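Local coordinates for protein glycoside Hydrolase Family 43_12 (Metagenome, PDB 7JVH) that probably hydrolyses glycosidic bonds in arabinose- or xylose-containing plant polysaccharides, at residues D190-P195 against H201-I206; G227-E232 against C254-T259; K183-H188 against D271-P276; F177-G182 against G248-M253; V266-D271 against Y277-N282. One frame throughout, in Å; residues are numbered along the deposited sequence.

Interaction 1. Residues D190-P195 against H201-I206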
# COMPACT_ATOMS: atom_id res chain seq x y z
N ASP A 190 -5.51 0.90 21.31
CA ASP A 190 -6.02 2.11 21.94
C ASP A 190 -4.93 2.77 22.77
O ASP A 190 -3.86 2.19 22.96
CB ASP A 190 -7.25 1.80 22.82
CG ASP A 190 -8.22 2.99 22.93
OD1 ASP A 190 -7.89 4.12 22.48
OD2 ASP A 190 -9.33 2.80 23.48
N ALA A 191 -5.20 3.98 23.26
CA ALA A 191 -4.30 4.68 24.17
C ALA A 191 -4.72 4.33 25.59
O ALA A 191 -5.90 4.12 25.84
CB ALA A 191 -4.34 6.18 23.93
N PRO A 192 -3.77 4.21 26.54
CA PRO A 192 -4.12 3.87 27.93
C PRO A 192 -4.62 5.09 28.66
O PRO A 192 -4.25 6.20 28.31
CB PRO A 192 -2.78 3.43 28.52
CG PRO A 192 -1.78 4.24 27.76
CD PRO A 192 -2.32 4.38 26.35
N GLU A 193 -5.46 4.88 29.67
CA GLU A 193 -5.94 5.97 30.56
C GLU A 193 -4.75 6.65 31.22
O GLU A 193 -4.64 7.89 31.20
CB GLU A 193 -6.86 5.43 31.64
CG GLU A 193 -8.25 5.01 31.20
CD GLU A 193 -9.08 6.16 30.65
OE1 GLU A 193 -8.58 6.79 29.69
OE2 GLU A 193 -10.21 6.44 31.16
N LYS A 194 -3.83 5.83 31.75
CA LYS A 194 -2.63 6.28 32.48
C LYS A 194 -1.33 5.89 31.78
O LYS A 194 -0.73 4.89 32.14
CB LYS A 194 -2.66 5.70 33.92
CG LYS A 194 -1.60 6.25 34.86
CD LYS A 194 -1.32 5.35 36.06
CE LYS A 194 0.00 5.72 36.73
NZ LYS A 194 0.72 4.58 37.38
N PRO A 195 -0.87 6.66 30.77
CA PRO A 195 0.44 6.42 30.14
C PRO A 195 1.61 6.30 31.13
O PRO A 195 1.82 7.19 31.94
CB PRO A 195 0.63 7.64 29.22
CG PRO A 195 -0.78 8.09 28.92
CD PRO A 195 -1.61 7.77 30.14
N HIS A 201 3.43 3.91 24.81
CA HIS A 201 2.59 3.03 25.61
C HIS A 201 1.19 2.96 24.97
O HIS A 201 0.50 3.97 24.87
CB HIS A 201 2.50 3.50 27.05
CG HIS A 201 1.67 2.62 27.92
ND1 HIS A 201 1.29 2.96 29.20
CD2 HIS A 201 1.13 1.40 27.68
CE1 HIS A 201 0.57 1.99 29.71
NE2 HIS A 201 0.46 1.03 28.82
N ARG A 202 0.81 1.76 24.54
CA ARG A 202 -0.48 1.50 23.93
C ARG A 202 -1.08 0.22 24.51
O ARG A 202 -0.43 -0.48 25.30
CB ARG A 202 -0.31 1.38 22.41
CG ARG A 202 0.04 2.69 21.72
CD ARG A 202 -0.90 3.87 21.95
NE ARG A 202 -2.06 3.82 21.06
CZ ARG A 202 -2.67 4.87 20.53
NH1 ARG A 202 -2.27 6.12 20.78
NH2 ARG A 202 -3.76 4.66 19.78
N CYS A 203 -2.32 -0.06 24.11
CA CYS A 203 -3.14 -1.12 24.68
C CYS A 203 -3.88 -1.87 23.61
O CYS A 203 -4.19 -1.31 22.57
CB CYS A 203 -4.22 -0.53 25.61
SG CYS A 203 -3.56 0.19 27.11
N ILE A 204 -4.17 -3.14 23.89
CA ILE A 204 -5.12 -3.92 23.11
C ILE A 204 -6.41 -4.02 23.92
O ILE A 204 -6.40 -4.43 25.09
CB ILE A 204 -4.60 -5.33 22.78
CG1 ILE A 204 -3.27 -5.24 22.03
CG2 ILE A 204 -5.65 -6.10 21.99
CD1 ILE A 204 -3.29 -4.40 20.77
N LYS A 205 -7.51 -3.65 23.27
CA LYS A 205 -8.82 -3.58 23.86
C LYS A 205 -9.75 -4.47 23.06
O LYS A 205 -9.67 -4.48 21.84
CB LYS A 205 -9.32 -2.14 23.82
CG LYS A 205 -10.62 -1.92 24.60
CD LYS A 205 -10.93 -0.44 24.79
CE LYS A 205 -9.95 0.20 25.77
NZ LYS A 205 -10.14 1.65 25.89
N ILE A 206 -10.63 -5.19 23.75
CA ILE A 206 -11.64 -6.03 23.12
C ILE A 206 -13.04 -5.57 23.49
O ILE A 206 -13.26 -5.04 24.58
CB ILE A 206 -11.42 -7.52 23.47
CG1 ILE A 206 -12.29 -8.41 22.59
CG2 ILE A 206 -11.69 -7.79 24.95
CD1 ILE A 206 -11.91 -9.89 22.69
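Asp-190 and Cys-203 face each other as an antiparallel hydrogen-bonded pair, with Asp-190 N to Cys-203 O at 2.9 Å and Cys-203 N to Asp-190 O at 3.0 Å. The side chain of Asp-190 lies on the same face of the sheet as that of Cys-203, and its carboxylate is used at both oxygens. Asp-190 OD2 forms a salt bridge with Lys-205 NZ at 2.8 Å, the ammonium approaching on the anti side and well out of the carboxylate plane; the lysine chain bends at chi3 (-70°) to bring NZ there. Asp-190 OD1 receives the backbone N of Ala-191, also 2.8 Å away, from above the carboxylate plane. These bonds close the end of the hairpin made by strands 184-190 and 203-210, the middle two strands of a four-stranded blade in the five-bladed beta-propeller of this family. Beyond the last pair, Pro-192 lays its CG over the centre of the His-201 imidazole, a CH-pi contact of 3.7 Å to the ring centroid, while its CB touches Cys-203 SG at 3.6 Å. Bonds at both nitrogens, to Asn-226 from NE2 and from the N-H of Leu-196 to ND1, fix the rotation of the imidazole, and Tyr-197 stacks on it. Arg-202 turns a guanidinium face to Ala-191, Arg-202 NH1 passing 3.8 Å from Ala-191 CB, and gives its NH2 to Asn-189.

Interaction 2. Residues G227-E232 against C254-T259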
# COMPACT_ATOMS: atom_id res chain seq x y z
N GLY A 227 0.49 -2.49 27.01
CA GLY A 227 1.86 -2.21 26.61
C GLY A 227 2.42 -3.18 25.58
O GLY A 227 2.80 -2.76 24.47
N GLY A 228 2.49 -4.46 25.96
CA GLY A 228 3.04 -5.52 25.13
C GLY A 228 3.26 -6.81 25.90
O GLY A 228 2.63 -7.03 26.94
N THR A 229 4.17 -7.66 25.39
CA THR A 229 4.52 -8.95 26.02
C THR A 229 5.15 -8.80 27.41
O THR A 229 4.99 -9.67 28.26
CB THR A 229 5.49 -9.78 25.16
OG1 THR A 229 6.58 -8.95 24.75
CG2 THR A 229 4.78 -10.32 23.92
N ASP A 230 5.88 -7.70 27.62
CA ASP A 230 6.50 -7.39 28.91
C ASP A 230 6.60 -5.87 29.10
O ASP A 230 7.48 -5.21 28.52
CB ASP A 230 7.88 -8.04 29.02
CG ASP A 230 8.57 -7.74 30.35
OD1 ASP A 230 7.92 -7.20 31.26
OD2 ASP A 230 9.77 -8.04 30.49
N ILE A 231 5.70 -5.33 29.94
CA ILE A 231 5.53 -3.88 30.11
C ILE A 231 6.78 -3.19 30.67
O ILE A 231 7.08 -2.06 30.30
CB ILE A 231 4.28 -3.55 30.95
CG1 ILE A 231 3.88 -2.08 30.77
CG2 ILE A 231 4.49 -3.89 32.42
CD1 ILE A 231 2.38 -1.84 30.88
N GLU A 232 7.52 -3.90 31.54
CA GLU A 232 8.79 -3.42 32.08
C GLU A 232 9.78 -2.96 30.99
O GLU A 232 10.59 -2.08 31.23
CB GLU A 232 9.46 -4.49 32.96
CG GLU A 232 8.85 -4.67 34.35
CD GLU A 232 9.57 -5.67 35.23
OE1 GLU A 232 10.79 -5.97 35.05
OE2 GLU A 232 8.91 -6.16 36.15
N CYS A 254 -0.25 -9.86 17.77
CA CYS A 254 -0.10 -8.43 17.62
C CYS A 254 1.26 -8.08 17.06
O CYS A 254 2.22 -8.81 17.26
CB CYS A 254 -0.25 -7.73 18.98
SG CYS A 254 -1.78 -8.09 19.86
N ALA A 255 1.32 -6.94 16.36
CA ALA A 255 2.58 -6.28 16.04
C ALA A 255 3.04 -5.52 17.28
O ALA A 255 2.20 -5.01 18.03
CB ALA A 255 2.41 -5.34 14.85
N GLU A 256 4.36 -5.46 17.49
CA GLU A 256 4.97 -4.75 18.62
C GLU A 256 6.33 -4.17 18.21
O GLU A 256 7.07 -4.79 17.46
CB GLU A 256 5.16 -5.70 19.82
CG GLU A 256 5.85 -5.08 21.03
CD GLU A 256 6.11 -6.06 22.16
OE1 GLU A 256 5.14 -6.60 22.74
OE2 GLU A 256 7.28 -6.28 22.49
N GLY A 257 6.62 -2.96 18.71
CA GLY A 257 7.84 -2.24 18.43
C GLY A 257 7.80 -1.10 17.42
O GLY A 257 8.80 -0.43 17.22
N GLY A 258 6.65 -0.89 16.77
CA GLY A 258 6.52 0.17 15.78
C GLY A 258 6.78 -0.33 14.38
O GLY A 258 7.41 -1.38 14.22
N THR A 259 6.23 0.35 13.36
CA THR A 259 6.33 -0.13 11.99
C THR A 259 7.67 0.25 11.34
O THR A 259 7.82 0.09 10.10
CB THR A 259 5.16 0.33 11.07
OG1 THR A 259 3.92 0.26 11.76
CG2 THR A 259 5.11 -0.61 9.85
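Glu-256 OE1 is gripped twice by one residue of the facing loop, Thr-229. The stronger bond comes from Thr-229 N, 3.0 Å from Glu-256 OE1 and nearly straight at 165°; it arrives on the syn side of the carboxylate, 18° out of its plane. Thr-229 OG1 adds a weak bond to the same OE1 at 3.4 Å and stands 3.6 Å from Glu-256 OE2, so the hydroxyl stands in front of the two oxygens, close to the carboxylate plane. The glutamate reaches this far because its chain is extended, with CG trans to the backbone N (chi1 177°) and CD continuing outward. Gly-228, lacking a side chain, allows Glu-256 OE1 to settle 3.4 Å from Gly-228 CA. Around it, the glutamate side chain packs on Pro-235 and Val-266, and its backbone pairs with Ser-264, whose OG also bonds Glu-256 O. Val-266 also supports Thr-229, whose side chain rests on it and on Phe-268 of strand 265-270. A buried carboxylate that takes a backbone N-H and a hydroxyl is probably stabilised in its charged form. On the loop side, Gly-227 N is tied to the backbone of Arg-202, which sets where this bend leaves strand 215-226. The contact thus pins the connection between two successive blades, running from the outermost strand 215-226 of one to strand 239-246 of the next, onto Glu-256, which follows strand 249-255, a blade-to-blade crossing of the five-bladed beta-propeller that family 43 hydrolases share.

Interaction 3. Residues K183-H188 against D271-P276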
# COMPACT_ATOMS: atom_id res chain seq x y z
N LYS A 183 -21.65 -15.36 19.40
CA LYS A 183 -21.09 -14.10 19.86
C LYS A 183 -19.96 -13.63 18.96
O LYS A 183 -19.14 -14.43 18.49
CB LYS A 183 -20.62 -14.23 21.31
CG LYS A 183 -21.78 -14.48 22.27
CD LYS A 183 -21.28 -14.53 23.71
CE LYS A 183 -22.39 -14.74 24.73
NZ LYS A 183 -23.08 -13.46 25.01
N ALA A 184 -19.93 -12.32 18.71
CA ALA A 184 -18.90 -11.68 17.91
C ALA A 184 -18.15 -10.68 18.76
O ALA A 184 -18.70 -10.09 19.69
CB ALA A 184 -19.54 -10.98 16.73
N TYR A 185 -16.87 -10.50 18.44
CA TYR A 185 -15.99 -9.61 19.19
C TYR A 185 -15.19 -8.72 18.25
O TYR A 185 -15.11 -8.96 17.04
CB TYR A 185 -15.08 -10.42 20.10
CG TYR A 185 -15.87 -11.30 21.04
CD1 TYR A 185 -16.40 -10.79 22.22
CD2 TYR A 185 -16.12 -12.64 20.73
CE1 TYR A 185 -17.13 -11.58 23.08
CE2 TYR A 185 -16.86 -13.44 21.59
CZ TYR A 185 -17.37 -12.91 22.76
OH TYR A 185 -18.10 -13.70 23.60
N LEU A 186 -14.62 -7.67 18.82
CA LEU A 186 -13.83 -6.71 18.08
C LEU A 186 -12.67 -6.31 18.95
O LEU A 186 -12.85 -5.92 20.10
CB LEU A 186 -14.68 -5.50 17.75
CG LEU A 186 -14.02 -4.42 16.88
CD1 LEU A 186 -15.10 -3.59 16.21
CD2 LEU A 186 -13.04 -3.55 17.67
N VAL A 187 -11.46 -6.43 18.41
CA VAL A 187 -10.25 -6.07 19.11
C VAL A 187 -9.58 -4.92 18.36
O VAL A 187 -9.68 -4.83 17.12
CB VAL A 187 -9.30 -7.27 19.28
CG1 VAL A 187 -8.66 -7.67 17.95
CG2 VAL A 187 -8.30 -6.99 20.39
N HIS A 188 -8.93 -4.03 19.10
CA HIS A 188 -8.23 -2.91 18.50
C HIS A 188 -7.17 -2.38 19.42
O HIS A 188 -7.12 -2.74 20.60
CB HIS A 188 -9.23 -1.82 18.09
CG HIS A 188 -9.79 -1.04 19.24
ND1 HIS A 188 -9.32 0.20 19.60
CD2 HIS A 188 -10.81 -1.32 20.10
CE1 HIS A 188 -10.01 0.65 20.64
NE2 HIS A 188 -10.92 -0.25 20.96
N ASP A 271 -7.71 -18.97 27.76
CA ASP A 271 -8.73 -20.01 27.84
C ASP A 271 -10.15 -19.47 27.62
O ASP A 271 -11.10 -20.24 27.55
CB ASP A 271 -8.67 -20.73 29.19
CG ASP A 271 -7.36 -21.48 29.39
OD1 ASP A 271 -6.79 -22.04 28.42
OD2 ASP A 271 -6.87 -21.51 30.53
N ASN A 272 -10.26 -18.14 27.51
CA ASN A 272 -11.53 -17.42 27.39
C ASN A 272 -11.34 -16.14 26.57
O ASN A 272 -10.27 -15.52 26.60
CB ASN A 272 -12.07 -17.14 28.80
CG ASN A 272 -13.09 -16.02 28.86
OD1 ASN A 272 -12.73 -14.86 29.00
ND2 ASN A 272 -14.37 -16.37 28.85
N ILE A 273 -12.37 -15.74 25.82
CA ILE A 273 -12.27 -14.61 24.90
C ILE A 273 -11.77 -13.33 25.59
O ILE A 273 -10.98 -12.58 25.01
CB ILE A 273 -13.60 -14.33 24.16
CG1 ILE A 273 -13.42 -13.23 23.09
CG2 ILE A 273 -14.70 -13.91 25.13
CD1 ILE A 273 -12.35 -13.55 22.06
N TYR A 274 -12.26 -13.09 26.82
CA TYR A 274 -11.83 -11.97 27.67
C TYR A 274 -10.69 -12.39 28.58
O TYR A 274 -10.06 -11.55 29.24
CB TYR A 274 -12.99 -11.51 28.57
CG TYR A 274 -14.09 -10.73 27.88
CD1 TYR A 274 -13.89 -9.41 27.50
CD2 TYR A 274 -15.34 -11.30 27.64
CE1 TYR A 274 -14.88 -8.67 26.89
CE2 TYR A 274 -16.34 -10.58 27.02
CZ TYR A 274 -16.11 -9.26 26.65
OH TYR A 274 -17.11 -8.53 26.03
N GLY A 275 -10.44 -13.71 28.63
CA GLY A 275 -9.71 -14.37 29.71
C GLY A 275 -8.32 -13.77 29.69
O GLY A 275 -7.95 -13.12 28.71
N PRO A 276 -7.51 -13.94 30.77
CA PRO A 276 -6.17 -13.36 30.79
C PRO A 276 -5.37 -13.91 29.62
O PRO A 276 -5.35 -15.12 29.41
CB PRO A 276 -5.61 -13.79 32.15
CG PRO A 276 -6.51 -14.88 32.64
CD PRO A 276 -7.83 -14.73 31.96
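Ile-273 and Tyr-185 make a CH-pi contact: Ile-273 CG1 sits over the middle of the phenol ring, 3.6 Å from its centroid and 10° off the ring normal. This methylene is delivered by a chi1 of -174°, which sets CG1 trans to the backbone N, while the other branch, Ile-273 CG2, drops toward the hydroxyl end of the ring, 3.7 Å from Tyr-185 CZ. The aromatic part is an offset edge-to-face pair, in which Tyr-185 directs its edge at the face of Tyr-274, the planes 85° apart and the centroids 6.0 Å apart. The two rings come closest at Tyr-185 CE1 and Tyr-274 CE2, 4.1 Å apart. Hydrogen bonding serves to shape the loop that presents the two residues. Gly-275 N bonds Asn-272 O at 2.7 Å, closing a type I beta turn around Ile-273 and Tyr-274, and Asn-272 OD1 takes a weak bond from Tyr-274 N. Tyr-274 OH bonds the Thr-220 carbonyl of strand 215-226. Strand 184-190 belongs to one propeller blade and the 271-276 turn to the next, where it links strands 265-270 and 278-279. Between these two segments the contact is apolar and aromatic, so it rests on dispersion and shape, while the Tyr-274 hydroxyl finds its partner in strand 215-226.

Interaction 4. Residues F177-G182 against G248-M253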
# COMPACT_ATOMS: atom_id res chain seq x y z
N PHE A 177 -13.69 -10.93 15.29
CA PHE A 177 -13.58 -12.37 15.47
C PHE A 177 -14.96 -12.92 15.81
O PHE A 177 -15.66 -12.36 16.66
CB PHE A 177 -12.59 -12.71 16.59
CG PHE A 177 -12.72 -14.11 17.11
CD1 PHE A 177 -12.14 -15.17 16.44
CD2 PHE A 177 -13.46 -14.36 18.27
CE1 PHE A 177 -12.29 -16.46 16.92
CE2 PHE A 177 -13.60 -15.65 18.76
CZ PHE A 177 -13.01 -16.71 18.08
N PHE A 178 -15.34 -14.02 15.16
CA PHE A 178 -16.65 -14.64 15.31
C PHE A 178 -16.55 -16.00 15.99
O PHE A 178 -16.13 -16.97 15.37
CB PHE A 178 -17.31 -14.75 13.94
CG PHE A 178 -17.35 -13.46 13.18
CD1 PHE A 178 -18.20 -12.44 13.56
CD2 PHE A 178 -16.50 -13.26 12.09
CE1 PHE A 178 -18.23 -11.23 12.87
CE2 PHE A 178 -16.52 -12.05 11.38
CZ PHE A 178 -17.38 -11.04 11.77
N ASP A 179 -16.95 -16.05 17.26
CA ASP A 179 -16.85 -17.26 18.09
C ASP A 179 -17.89 -18.32 17.69
O ASP A 179 -18.62 -18.13 16.73
CB ASP A 179 -17.02 -16.89 19.57
CG ASP A 179 -16.21 -17.77 20.49
OD1 ASP A 179 -15.96 -18.95 20.15
OD2 ASP A 179 -15.79 -17.27 21.56
N ASP A 180 -17.90 -19.45 18.40
CA ASP A 180 -18.73 -20.62 18.06
C ASP A 180 -20.09 -20.67 18.79
O ASP A 180 -20.81 -21.65 18.65
CB ASP A 180 -17.95 -21.95 18.28
CG ASP A 180 -17.17 -21.98 19.57
OD1 ASP A 180 -17.68 -21.47 20.60
OD2 ASP A 180 -16.02 -22.48 19.56
N ASN A 181 -20.41 -19.62 19.55
CA ASN A 181 -21.67 -19.50 20.27
C ASN A 181 -22.49 -18.33 19.78
O ASN A 181 -23.27 -17.78 20.53
CB ASN A 181 -21.43 -19.32 21.78
CG ASN A 181 -20.35 -18.30 22.09
OD1 ASN A 181 -20.00 -17.46 21.26
ND2 ASN A 181 -19.83 -18.37 23.28
N GLY A 182 -22.29 -17.89 18.53
CA GLY A 182 -23.05 -16.78 18.00
C GLY A 182 -22.60 -15.41 18.46
O GLY A 182 -23.08 -14.39 17.95
N GLY A 248 -9.94 -25.12 21.02
CA GLY A 248 -10.61 -24.55 22.18
C GLY A 248 -9.90 -23.39 22.85
O GLY A 248 -10.47 -22.78 23.76
N THR A 249 -8.69 -23.04 22.40
CA THR A 249 -7.89 -21.96 22.97
C THR A 249 -7.97 -20.71 22.10
O THR A 249 -8.00 -20.81 20.87
CB THR A 249 -6.42 -22.40 23.09
OG1 THR A 249 -6.32 -23.54 23.94
CG2 THR A 249 -5.54 -21.30 23.65
N TYR A 250 -8.00 -19.53 22.74
CA TYR A 250 -7.99 -18.24 22.05
C TYR A 250 -6.57 -17.74 21.91
O TYR A 250 -5.75 -17.91 22.80
CB TYR A 250 -8.86 -17.20 22.79
CG TYR A 250 -10.32 -17.57 22.83
CD1 TYR A 250 -11.18 -17.17 21.82
CD2 TYR A 250 -10.83 -18.38 23.85
CE1 TYR A 250 -12.52 -17.54 21.83
CE2 TYR A 250 -12.16 -18.77 23.85
CZ TYR A 250 -13.00 -18.33 22.85
OH TYR A 250 -14.33 -18.69 22.85
N TYR A 251 -6.29 -17.11 20.76
CA TYR A 251 -4.97 -16.60 20.43
C TYR A 251 -5.08 -15.16 20.00
O TYR A 251 -5.93 -14.83 19.18
CB TYR A 251 -4.36 -17.44 19.31
CG TYR A 251 -3.95 -18.82 19.78
CD1 TYR A 251 -2.68 -19.05 20.28
CD2 TYR A 251 -4.85 -19.89 19.75
CE1 TYR A 251 -2.29 -20.30 20.72
CE2 TYR A 251 -4.48 -21.14 20.20
CZ TYR A 251 -3.19 -21.34 20.69
OH TYR A 251 -2.80 -22.58 21.14
N LEU A 252 -4.22 -14.32 20.57
CA LEU A 252 -4.11 -12.92 20.19
C LEU A 252 -2.72 -12.72 19.62
O LEU A 252 -1.72 -12.94 20.31
CB LEU A 252 -4.32 -11.99 21.41
CG LEU A 252 -3.97 -10.51 21.21
CD1 LEU A 252 -4.93 -9.85 20.23
CD2 LEU A 252 -3.99 -9.78 22.55
N MSE A 253 -2.66 -12.32 18.34
CA MSE A 253 -1.40 -12.00 17.68
C MSE A 253 -1.36 -10.51 17.39
O MSE A 253 -2.31 -9.96 16.83
CB MSE A 253 -1.24 -12.82 16.39
CG MSE A 253 0.17 -12.80 15.85
SE MSE A 253 0.38 -13.87 14.22
CE MSE A 253 0.57 -15.65 14.90
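Tyr-250 OH bonds Asp-179 OD2, and the modelled separation of 2.4 Å is so short that its exact length is doubtful. The carboxylate meets the phenol at its hydroxyl end, near the ring plane, with the plane of the carboxylate turned 79° from that of the ring. Beside it the Phe-177 ring approaches the same phenol at an edge, Phe-177 CE2 lying 3.8 Å from Tyr-250 CE1; the two centroids are 6.0 Å apart. Phe-177 reaches across with CG trans to the backbone N (chi1 163°). In the next shell, Asp-179 OD1 receives the backbone N of Asp-180 at 2.7 Å, on the anti side of the carboxylate, which helps fix the rotation of the acid at the start of its loop. Lys-245 then gathers the polar end: its NZ makes salt bridges to Asp-179 OD1 and Asp-180 OD2 and a hydrogen bond to Tyr-250 OH. A cation so placed would be expected to keep both aspartates ionised. Tyr-185 packs against Asp-179, Ile-273 against Tyr-250, and Phe-177 rests on Ile-243. The contact bridges adjacent blades of the five-bladed beta-propeller: strand 175-178 and the turn leading into strand 184-190 on one side, and on the other strand 249-255, which lies between strand 239-246, the source of Lys-245, and strand 265-270.

Interaction 5. Residues V266-D271 against Y277-N282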
# COMPACT_ATOMS: atom_id res chain seq x y z
N VAL A 266 4.23 -10.71 17.95
CA VAL A 266 4.22 -11.42 19.20
C VAL A 266 2.89 -12.16 19.30
O VAL A 266 1.97 -11.88 18.53
CB VAL A 266 4.42 -10.46 20.39
CG1 VAL A 266 5.73 -9.71 20.24
CG2 VAL A 266 3.27 -9.48 20.51
N ILE A 267 2.81 -13.12 20.23
CA ILE A 267 1.67 -14.02 20.33
C ILE A 267 1.32 -14.31 21.79
O ILE A 267 2.21 -14.58 22.62
CB ILE A 267 1.95 -15.36 19.59
CG1 ILE A 267 0.67 -16.21 19.50
CG2 ILE A 267 3.06 -16.15 20.27
CD1 ILE A 267 -0.33 -15.73 18.48
N PHE A 268 0.01 -14.27 22.08
CA PHE A 268 -0.58 -14.48 23.39
C PHE A 268 -1.64 -15.56 23.25
O PHE A 268 -2.23 -15.71 22.17
CB PHE A 268 -1.32 -13.21 23.84
CG PHE A 268 -0.43 -12.01 24.04
CD1 PHE A 268 -0.13 -11.15 22.99
CD2 PHE A 268 0.09 -11.72 25.31
CE1 PHE A 268 0.68 -10.06 23.19
CE2 PHE A 268 0.90 -10.62 25.50
CZ PHE A 268 1.19 -9.78 24.44
N LYS A 269 -1.93 -16.27 24.34
CA LYS A 269 -3.07 -17.19 24.38
C LYS A 269 -3.91 -17.07 25.67
O LYS A 269 -3.42 -16.59 26.70
CB LYS A 269 -2.62 -18.64 24.15
CG LYS A 269 -2.03 -19.34 25.36
CD LYS A 269 -1.52 -20.74 25.01
CE LYS A 269 -0.88 -21.42 26.21
NZ LYS A 269 -1.88 -22.17 27.04
N ALA A 270 -5.18 -17.49 25.59
CA ALA A 270 -6.10 -17.48 26.72
C ALA A 270 -7.13 -18.59 26.61
O ALA A 270 -7.41 -19.08 25.51
CB ALA A 270 -6.81 -16.15 26.83
N ASP A 271 -7.71 -18.97 27.76
CA ASP A 271 -8.73 -20.01 27.84
C ASP A 271 -10.15 -19.47 27.62
O ASP A 271 -11.10 -20.24 27.55
CB ASP A 271 -8.67 -20.73 29.19
CG ASP A 271 -7.36 -21.48 29.39
OD1 ASP A 271 -6.79 -22.04 28.42
OD2 ASP A 271 -6.87 -21.51 30.53
N TYR A 277 -4.77 -13.02 28.82
CA TYR A 277 -3.94 -13.40 27.69
C TYR A 277 -2.50 -13.35 28.15
O TYR A 277 -2.03 -12.30 28.56
CB TYR A 277 -4.15 -12.44 26.52
CG TYR A 277 -5.43 -12.71 25.76
CD1 TYR A 277 -5.46 -13.60 24.68
CD2 TYR A 277 -6.60 -12.08 26.11
CE1 TYR A 277 -6.63 -13.84 23.99
CE2 TYR A 277 -7.78 -12.31 25.43
CZ TYR A 277 -7.80 -13.19 24.37
OH TYR A 277 -8.97 -13.43 23.70
N GLU A 278 -1.82 -14.50 28.11
CA GLU A 278 -0.41 -14.62 28.50
C GLU A 278 0.47 -14.76 27.27
O GLU A 278 0.12 -15.49 26.34
CB GLU A 278 -0.18 -15.83 29.41
CG GLU A 278 -1.05 -15.86 30.67
CD GLU A 278 -0.77 -14.72 31.64
OE1 GLU A 278 0.15 -13.91 31.40
OE2 GLU A 278 -1.48 -14.62 32.66
N PRO A 279 1.64 -14.08 27.23
CA PRO A 279 2.57 -14.22 26.11
C PRO A 279 3.35 -15.55 26.17
O PRO A 279 3.78 -15.97 27.24
CB PRO A 279 3.54 -13.06 26.31
CG PRO A 279 3.49 -12.76 27.79
CD PRO A 279 2.13 -13.17 28.28
N TRP A 280 3.51 -16.19 25.01
CA TRP A 280 4.45 -17.30 24.88
C TRP A 280 5.80 -16.80 25.35
O TRP A 280 6.26 -15.74 24.92
CB TRP A 280 4.54 -17.76 23.42
CG TRP A 280 5.31 -19.04 23.20
CD1 TRP A 280 5.68 -19.97 24.14
CD2 TRP A 280 5.75 -19.56 21.94
NE1 TRP A 280 6.34 -21.02 23.54
CE2 TRP A 280 6.39 -20.79 22.19
CE3 TRP A 280 5.67 -19.10 20.62
CZ2 TRP A 280 6.95 -21.56 21.17
CZ3 TRP A 280 6.21 -19.86 19.62
CH2 TRP A 280 6.85 -21.08 19.90
N ASN A 281 6.45 -17.56 26.25
CA ASN A 281 7.80 -17.24 26.67
C ASN A 281 8.68 -16.94 25.45
O ASN A 281 9.54 -16.06 25.51
CB ASN A 281 8.40 -18.36 27.47
CG ASN A 281 9.85 -18.11 27.81
OD1 ASN A 281 10.19 -17.05 28.34
ND2 ASN A 281 10.74 -19.08 27.49
N ASN A 282 8.47 -17.70 24.36
CA ASN A 282 9.13 -17.46 23.08
C ASN A 282 8.44 -16.32 22.37
O ASN A 282 7.37 -16.48 21.79
CB ASN A 282 9.08 -18.71 22.19
CG ASN A 282 9.80 -18.53 20.87
OD1 ASN A 282 11.00 -18.79 20.78
ND2 ASN A 282 9.08 -18.14 19.84
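Ala-270 and Tyr-277 meet with the methyl over the ring: Ala-270 CB sits above its centre, 3.6 Å from the centroid and 14° off the normal. A chi1 of -77° sets the tyrosine CG beside the backbone N, trans to the carbonyl carbon, bringing the ring under the methyl; its hydroxyl bonds the Ile-273 carbonyl in the intervening loop. Phe-268 and Pro-279 lie on one face of the sheet, the phenyl crossing the pyrrolidine at a slant so that Phe-268 CE2 comes to 3.7 Å from Pro-279 CB. Trp-280 presents the edge of its indole to Ile-267, whose CG2 touches Trp-280 CB at 3.8 Å; Asn-282 CB covers one face of the indole, and Trp-347 stacks on the ring. Backbone bonds set these pairings. Lys-269 and Glu-278 form an antiparallel hydrogen-bonded pair, Lys-269 N to Glu-278 O and Glu-278 N to Lys-269 O each spanning 3.0 Å, and Trp-280 N reaches Ile-267 O at 3.2 Å. Phe-268 with Pro-279 is the adjoining non-hydrogen-bonded pair, a position where the proline nitrogen, without a proton, costs no bond. Together they form the outer beta hairpin of a four-stranded propeller blade, strand 265-270 followed by the short edge strand 278-279.

Overall arrangement
All five contacts belong to two neighbouring blades of the propeller. Interactions 1 and 5 work within a blade, each joining strands consecutive in the chain through backbone pairing, and both are only partly buried; interaction 1 adds a salt bridge where its hairpin loop is exposed. Interactions 2, 3 and 4 run between the blades. Interactions 3 and 4, buried and with centres about 7 Å apart, form one patch that is apolar and aromatic in the first and changes to a tyrosine-aspartate-lysine cluster in the second. Interaction 2, partly buried, relies on a single carboxylate. Strand 249-255 serves both interactions 2 and 4, and pairs with strand 265-270 of interaction 5.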